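Long-range contacts in neurotoxin (Clostridium botulinum, PDB 2QN0), which is the zinc protease light chain of botulinum neurotoxin type C1 and probably cleaves two different SNARE proteins: residues A[5-10]-A[93-98]; A[47-52]-A[74-79]. One frame throughout, in Å; residues are numbered along the deposited sequence.

Contact 1. Residues A[5-10]-A[93-98]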
loop_
_atom_site.group_PDB
_atom_site.type_symbol
_atom_site.label_atom_id
_atom_site.label_comp_id
_atom_site.label_asym_id
_atom_site.label_seq_id
_atom_site.Cartn_x
_atom_site.Cartn_y
_atom_site.Cartn_z
ATOM N N ILE A 5 -10.684 3.694 -13.348
ATOM C CA ILE A 5 -10.341 4.525 -12.203
ATOM C C ILE A 5 -11.223 5.770 -12.226
ATOM O O ILE A 5 -11.366 6.411 -13.267
ATOM C CB ILE A 5 -8.853 4.952 -12.263
ATOM C CG1 ILE A 5 -7.955 3.713 -12.386
ATOM C CG2 ILE A 5 -8.490 5.755 -11.028
ATOM C CD1 ILE A 5 -8.099 2.722 -11.240
ATOM N N ASN A 6 -11.823 6.099 -11.085
ATOM C CA ASN A 6 -12.686 7.275 -10.985
ATOM C C ASN A 6 -11.878 8.571 -10.950
ATOM O O ASN A 6 -10.764 8.605 -10.430
ATOM C CB ASN A 6 -13.557 7.203 -9.725
ATOM C CG ASN A 6 -14.568 6.075 -9.774
ATOM O OD1 ASN A 6 -15.125 5.771 -10.829
ATOM N ND2 ASN A 6 -14.826 5.460 -8.626
ATOM N N ASN A 7 -12.451 9.637 -11.506
ATOM C CA ASN A 7 -11.802 10.946 -11.526
ATOM C C ASN A 7 -12.528 11.872 -10.557
ATOM O O ASN A 7 -13.757 11.848 -10.472
ATOM C CB ASN A 7 -11.844 11.542 -12.934
ATOM C CG ASN A 7 -10.950 10.802 -13.901
ATOM O OD1 ASN A 7 -9.724 10.846 -13.788
ATOM N ND2 ASN A 7 -11.558 10.107 -14.855
ATOM N N PHE A 8 -11.770 12.695 -9.842
ATOM C CA PHE A 8 -12.358 13.603 -8.865
ATOM C C PHE A 8 -11.639 14.934 -8.750
ATOM O O PHE A 8 -10.479 15.072 -9.135
ATOM C CB PHE A 8 -12.306 12.991 -7.460
ATOM C CG PHE A 8 -13.011 11.678 -7.323
ATOM C CD1 PHE A 8 -14.397 11.615 -7.287
ATOM C CD2 PHE A 8 -12.279 10.504 -7.178
ATOM C CE1 PHE A 8 -15.050 10.399 -7.103
ATOM C CE2 PHE A 8 -12.920 9.284 -6.994
ATOM C CZ PHE A 8 -14.306 9.230 -6.955
ATOM N N ASN A 9 -12.366 15.898 -8.191
ATOM C CA ASN A 9 -11.860 17.222 -7.860
ATOM C C ASN A 9 -12.155 17.154 -6.371
ATOM O O ASN A 9 -13.200 16.627 -5.982
ATOM C CB ASN A 9 -12.701 18.342 -8.481
ATOM C CG ASN A 9 -12.555 18.419 -9.978
ATOM O OD1 ASN A 9 -11.456 18.614 -10.498
ATOM N ND2 ASN A 9 -13.667 18.269 -10.687
ATOM N N TYR A 10 -11.262 17.661 -5.532
ATOM C CA TYR A 10 -11.503 17.596 -4.098
ATOM C C TYR A 10 -12.827 18.260 -3.726
ATOM O O TYR A 10 -13.500 17.838 -2.786
ATOM C CB TYR A 10 -10.367 18.270 -3.329
ATOM C CG TYR A 10 -10.478 18.081 -1.837
ATOM C CD1 TYR A 10 -10.268 16.830 -1.257
ATOM C CD2 TYR A 10 -10.832 19.145 -1.004
ATOM C CE1 TYR A 10 -10.410 16.639 0.113
ATOM C CE2 TYR A 10 -10.978 18.964 0.372
ATOM C CZ TYR A 10 -10.766 17.708 0.922
ATOM O OH TYR A 10 -10.915 17.519 2.276
ATOM N N LEU A 93 -1.691 8.077 -10.940
ATOM C CA LEU A 93 -0.796 6.945 -10.735
ATOM C C LEU A 93 -1.546 5.620 -10.868
ATOM O O LEU A 93 -1.018 4.663 -11.432
ATOM C CB LEU A 93 -0.111 7.054 -9.368
ATOM C CG LEU A 93 0.824 8.265 -9.276
ATOM C CD1 LEU A 93 1.383 8.380 -7.869
ATOM C CD2 LEU A 93 1.956 8.123 -10.294
ATOM N N PHE A 94 -2.776 5.556 -10.363
ATOM C CA PHE A 94 -3.537 4.319 -10.494
ATOM C C PHE A 94 -3.820 4.031 -11.963
ATOM O O PHE A 94 -3.816 2.880 -12.384
ATOM C CB PHE A 94 -4.846 4.378 -9.702
ATOM C CG PHE A 94 -4.735 3.798 -8.315
ATOM C CD1 PHE A 94 -4.186 4.538 -7.276
ATOM C CD2 PHE A 94 -5.141 2.490 -8.064
ATOM C CE1 PHE A 94 -4.040 3.988 -6.004
ATOM C CE2 PHE A 94 -4.999 1.927 -6.797
ATOM C CZ PHE A 94 -4.446 2.679 -5.763
ATOM N N LYS A 95 -4.062 5.077 -12.749
ATOM C CA LYS A 95 -4.310 4.880 -14.174
ATOM C C LYS A 95 -3.066 4.294 -14.847
ATOM O O LYS A 95 -3.165 3.423 -15.714
ATOM C CB LYS A 95 -4.687 6.209 -14.840
ATOM C CG LYS A 95 -6.056 6.747 -14.434
ATOM C CD LYS A 95 -6.316 8.082 -15.129
ATOM C CE LYS A 95 -7.642 8.696 -14.730
ATOM N NZ LYS A 95 -7.835 10.008 -15.424
ATOM N N ARG A 96 -1.891 4.769 -14.446
ATOM C CA ARG A 96 -0.652 4.266 -15.029
ATOM C C ARG A 96 -0.427 2.824 -14.584
ATOM O O ARG A 96 -0.018 1.978 -15.374
ATOM C CB ARG A 96 0.535 5.151 -14.623
ATOM C CG ARG A 96 1.879 4.699 -15.195
ATOM C CD ARG A 96 2.874 5.855 -15.212
ATOM N NE ARG A 96 4.270 5.415 -15.241
ATOM C CZ ARG A 96 4.823 4.684 -16.205
ATOM N NH1 ARG A 96 4.104 4.288 -17.247
ATOM N NH2 ARG A 96 6.107 4.351 -16.125
ATOM N N ILE A 97 -0.704 2.542 -13.318
ATOM C CA ILE A 97 -0.549 1.183 -12.813
ATOM C C ILE A 97 -1.481 0.270 -13.610
ATOM O O ILE A 97 -1.109 -0.833 -14.010
ATOM C CB ILE A 97 -0.910 1.110 -11.307
ATOM C CG1 ILE A 97 0.154 1.849 -10.489
ATOM C CG2 ILE A 97 -1.013 -0.351 -10.855
ATOM C CD1 ILE A 97 -0.208 2.040 -9.022
ATOM N N ASN A 98 -2.689 0.768 -13.861
ATOM C CA ASN A 98 -3.721 0.032 -14.584
ATOM C C ASN A 98 -3.433 -0.152 -16.074
ATOM O O ASN A 98 -4.151 -0.882 -16.758
ATOM C CB ASN A 98 -5.064 0.755 -14.401
ATOM C CG ASN A 98 -6.258 -0.125 -14.715
ATOM O OD1 ASN A 98 -6.276 -1.311 -14.381
ATOM N ND2 ASN A 98 -7.279 0.461 -15.333
HETATM O O HOH W 1 -10.225 8.848 -17.197
#
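At the flat Asn7 amide, Lys95 NZ lies in the carbonyl plane on a lone pair of OD1; at the Phe94 ring Ile5 CD1 stands obliquely. The ammonium to OD1 bond is short, 2.6 Å between Lys95 NZ and Asn7 OD1, with a C=O to donor angle of 130°. Water 1 closes a small ring beside it, accepting from Asn7 ND2 at 3.0 Å and from Lys95 NZ at 3.2 Å. Both ends of the amide are thus occupied, a pattern that supports this orientation of the amide. Lys95 gets there because its chain runs fully extended beyond CG (chi2 179°), crossing the Asn7 side chain at about a right angle. On the way Lys95 CG passes 4.0 Å from Ile5 CB, so the methylenes serve as apolar wall and the tip as donor. Ile5 CD1 lies 4.0 Å from Phe94 CB, and Ile39 of a nearby loop touches both residues. Asn98 flanks Ile5 CG1 with its amide, whose ND2 is hydrogen-bonded to Ile3 O. Farther along, Asn9 OD1 and the backbone N of Tyr10 are hydrogen-bonded to Lys88 and Asp84 of helix 80-97. This is an extended N-terminal segment running antiparallel along helix 80-97 in the clostridial neurotoxin zinc protease fold.

Contact 2. Residues A[47-52]-A[74-79]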
loop_
_atom_site.group_PDB
_atom_site.type_symbol
_atom_site.label_atom_id
_atom_site.label_comp_id
_atom_site.label_asym_id
_atom_site.label_seq_id
_atom_site.Cartn_x
_atom_site.Cartn_y
_atom_site.Cartn_z
ATOM N N PRO A 47 -7.209 12.233 1.107
ATOM C CA PRO A 47 -6.074 13.132 0.862
ATOM C C PRO A 47 -5.639 14.006 2.036
ATOM O O PRO A 47 -5.398 15.200 1.857
ATOM C CB PRO A 47 -6.550 13.988 -0.323
ATOM C CG PRO A 47 -7.789 13.296 -0.838
ATOM C CD PRO A 47 -8.402 12.711 0.392
ATOM N N ASP A 48 -5.531 13.419 3.224
ATOM C CA ASP A 48 -5.125 14.164 4.418
ATOM C C ASP A 48 -3.859 13.578 5.037
ATOM O O ASP A 48 -3.507 12.426 4.776
ATOM C CB ASP A 48 -6.201 14.095 5.508
ATOM C CG ASP A 48 -7.540 14.641 5.072
ATOM O OD1 ASP A 48 -7.624 15.292 4.009
ATOM O OD2 ASP A 48 -8.514 14.415 5.821
ATOM N N ARG A 49 -3.183 14.367 5.867
ATOM C CA ARG A 49 -2.004 13.872 6.568
ATOM C C ARG A 49 -2.587 12.899 7.594
ATOM O O ARG A 49 -3.719 13.080 8.052
ATOM C CB ARG A 49 -1.253 15.018 7.263
ATOM C CG ARG A 49 -0.602 16.006 6.299
ATOM C CD ARG A 49 0.460 15.328 5.426
ATOM N NE ARG A 49 1.661 14.972 6.184
ATOM C CZ ARG A 49 2.612 15.836 6.529
ATOM N NH1 ARG A 49 2.508 17.113 6.181
ATOM N NH2 ARG A 49 3.670 15.425 7.221
ATOM N N PHE A 50 -1.819 11.873 7.954
ATOM C CA PHE A 50 -2.284 10.840 8.878
ATOM C C PHE A 50 -1.285 10.589 10.006
ATOM O O PHE A 50 -0.078 10.612 9.788
ATOM C CB PHE A 50 -2.499 9.538 8.085
ATOM C CG PHE A 50 -3.041 8.387 8.898
ATOM C CD1 PHE A 50 -4.402 8.286 9.172
ATOM C CD2 PHE A 50 -2.192 7.380 9.351
ATOM C CE1 PHE A 50 -4.913 7.197 9.881
ATOM C CE2 PHE A 50 -2.693 6.284 10.063
ATOM C CZ PHE A 50 -4.058 6.194 10.328
ATOM N N SER A 51 -1.790 10.348 11.209
ATOM C CA SER A 51 -0.912 10.065 12.337
ATOM C C SER A 51 -1.559 9.117 13.331
ATOM O O SER A 51 -2.786 9.062 13.450
ATOM C CB SER A 51 -0.510 11.353 13.058
ATOM O OG SER A 51 0.337 11.059 14.161
ATOM N N ARG A 52 -0.721 8.362 14.033
ATOM C CA ARG A 52 -1.180 7.417 15.040
ATOM C C ARG A 52 -0.651 7.829 16.410
ATOM O O ARG A 52 -0.940 7.182 17.416
ATOM C CB ARG A 52 -0.695 6.004 14.700
ATOM C CG ARG A 52 -1.369 5.400 13.472
ATOM C CD ARG A 52 -2.852 5.199 13.738
ATOM N NE ARG A 52 -3.055 4.320 14.883
ATOM C CZ ARG A 52 -3.825 4.612 15.925
ATOM N NH1 ARG A 52 -4.476 5.767 15.974
ATOM N NH2 ARG A 52 -3.935 3.750 16.926
ATOM N N PRO A 74 5.124 20.631 8.081
ATOM C CA PRO A 74 3.811 20.679 8.729
ATOM C C PRO A 74 2.690 21.267 7.880
ATOM O O PRO A 74 1.516 21.071 8.185
ATOM C CB PRO A 74 4.083 21.505 9.983
ATOM C CG PRO A 74 5.124 22.472 9.510
ATOM C CD PRO A 74 6.059 21.570 8.727
ATOM N N ASN A 75 3.044 21.970 6.810
ATOM C CA ASN A 75 2.031 22.581 5.956
ATOM C C ASN A 75 1.685 21.785 4.701
ATOM O O ASN A 75 0.782 22.165 3.955
ATOM C CB ASN A 75 2.461 23.998 5.565
ATOM C CG ASN A 75 2.736 24.870 6.772
ATOM O OD1 ASN A 75 1.912 24.965 7.682
ATOM N ND2 ASN A 75 3.899 25.510 6.789
ATOM N N TYR A 76 2.392 20.686 4.457
ATOM C CA TYR A 76 2.099 19.872 3.280
ATOM C C TYR A 76 0.722 19.224 3.446
ATOM O O TYR A 76 0.457 18.563 4.452
ATOM C CB TYR A 76 3.169 18.793 3.089
ATOM C CG TYR A 76 2.880 17.871 1.931
ATOM C CD1 TYR A 76 2.718 18.373 0.641
ATOM C CD2 TYR A 76 2.744 16.496 2.126
ATOM C CE1 TYR A 76 2.425 17.531 -0.428
ATOM C CE2 TYR A 76 2.450 15.645 1.062
ATOM C CZ TYR A 76 2.292 16.167 -0.209
ATOM O OH TYR A 76 1.995 15.333 -1.262
ATOM N N LEU A 77 -0.142 19.426 2.453
ATOM C CA LEU A 77 -1.510 18.902 2.448
ATOM C C LEU A 77 -2.436 19.607 3.432
ATOM O O LEU A 77 -3.475 19.065 3.805
ATOM C CB LEU A 77 -1.532 17.398 2.749
ATOM C CG LEU A 77 -1.134 16.440 1.630
ATOM C CD1 LEU A 77 -1.481 15.005 2.050
ATOM C CD2 LEU A 77 -1.872 16.803 0.350
ATOM N N SER A 78 -2.074 20.817 3.846
ATOM C CA SER A 78 -2.898 21.554 4.797
ATOM C C SER A 78 -4.087 22.248 4.142
ATOM O O SER A 78 -5.154 22.350 4.741
ATOM C CB SER A 78 -2.050 22.592 5.545
ATOM O OG SER A 78 -1.463 23.519 4.647
ATOM N N THR A 79 -3.904 22.722 2.914
ATOM C CA THR A 79 -4.971 23.423 2.204
ATOM C C THR A 79 -5.760 22.517 1.270
ATOM O O THR A 79 -5.278 21.461 0.860
ATOM C CB THR A 79 -4.406 24.583 1.367
ATOM O OG1 THR A 79 -3.557 24.057 0.341
ATOM C CG2 THR A 79 -3.604 25.534 2.245
HETATM O O HOH W 2 -3.964 17.240 5.893
#
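Segments 47-49 and 74-77 run almost exactly antiparallel, 172° apart, yet neither is a strand; Asp48 and Leu77 come nearest, 6.3 Å between their CA atoms, and water 2 joins the backbones by accepting from Arg49 N and donating to Leu77 O. Arg49 is the main side chain here. Bends at chi2 and chi3 (the latter -71°) fold it back so that Arg49 NH1 donates to Tyr76 O, 3.0 Å away and nearly straight at 162°. The oxygen lies in the guanidinium plane, at its edge, though the donor is tilted from the carbonyl plane. NH1 also serves Asp73 O, NE serves Pro161 O and NH2 serves Arg162 O, so four backbone carbonyls hold the buried guanidinium and fix its rotation. Tyr76 O is the second residue's carbonyl in a type II beta turn from Asn75 to Ser78, with Leu77 in the left-handed region at the third position; Asn75 O accepts from both Ser78 N and Ser78 OG, the latter at 2.7 Å. Directly after this turn Thr79 is the N-cap of helix 80-97. Leu77 CD1 packs 3.9 Å from Arg49 CD and 3.9 Å from Pro47 O, a buried carbonyl that has no polar partner in the model. The Tyr76 ring meets Arg49 NH1 at its edge, takes Leu77 CG over one face, and its OH is hydrogen-bonded to Ser195 OG.

From the N terminus, the chain passes first through 5-10, then strands 19-23, 34-38 and 43-46, and leaves the last of these as 47-52. A long excursion without helix or strand brings it back at 74-79, where contact 2 closes that loop just before helix 80-97 starts. The helix then carries the chain to 93-98, and contact 1 closes the larger loop, within which contact 2 is nested. The two contacts therefore lie toward opposite ends of one helix, their centres about 20 Å apart: contact 2 joins its start to the chain leaving the sheet, contact 1 its last turns to the N-terminal segment.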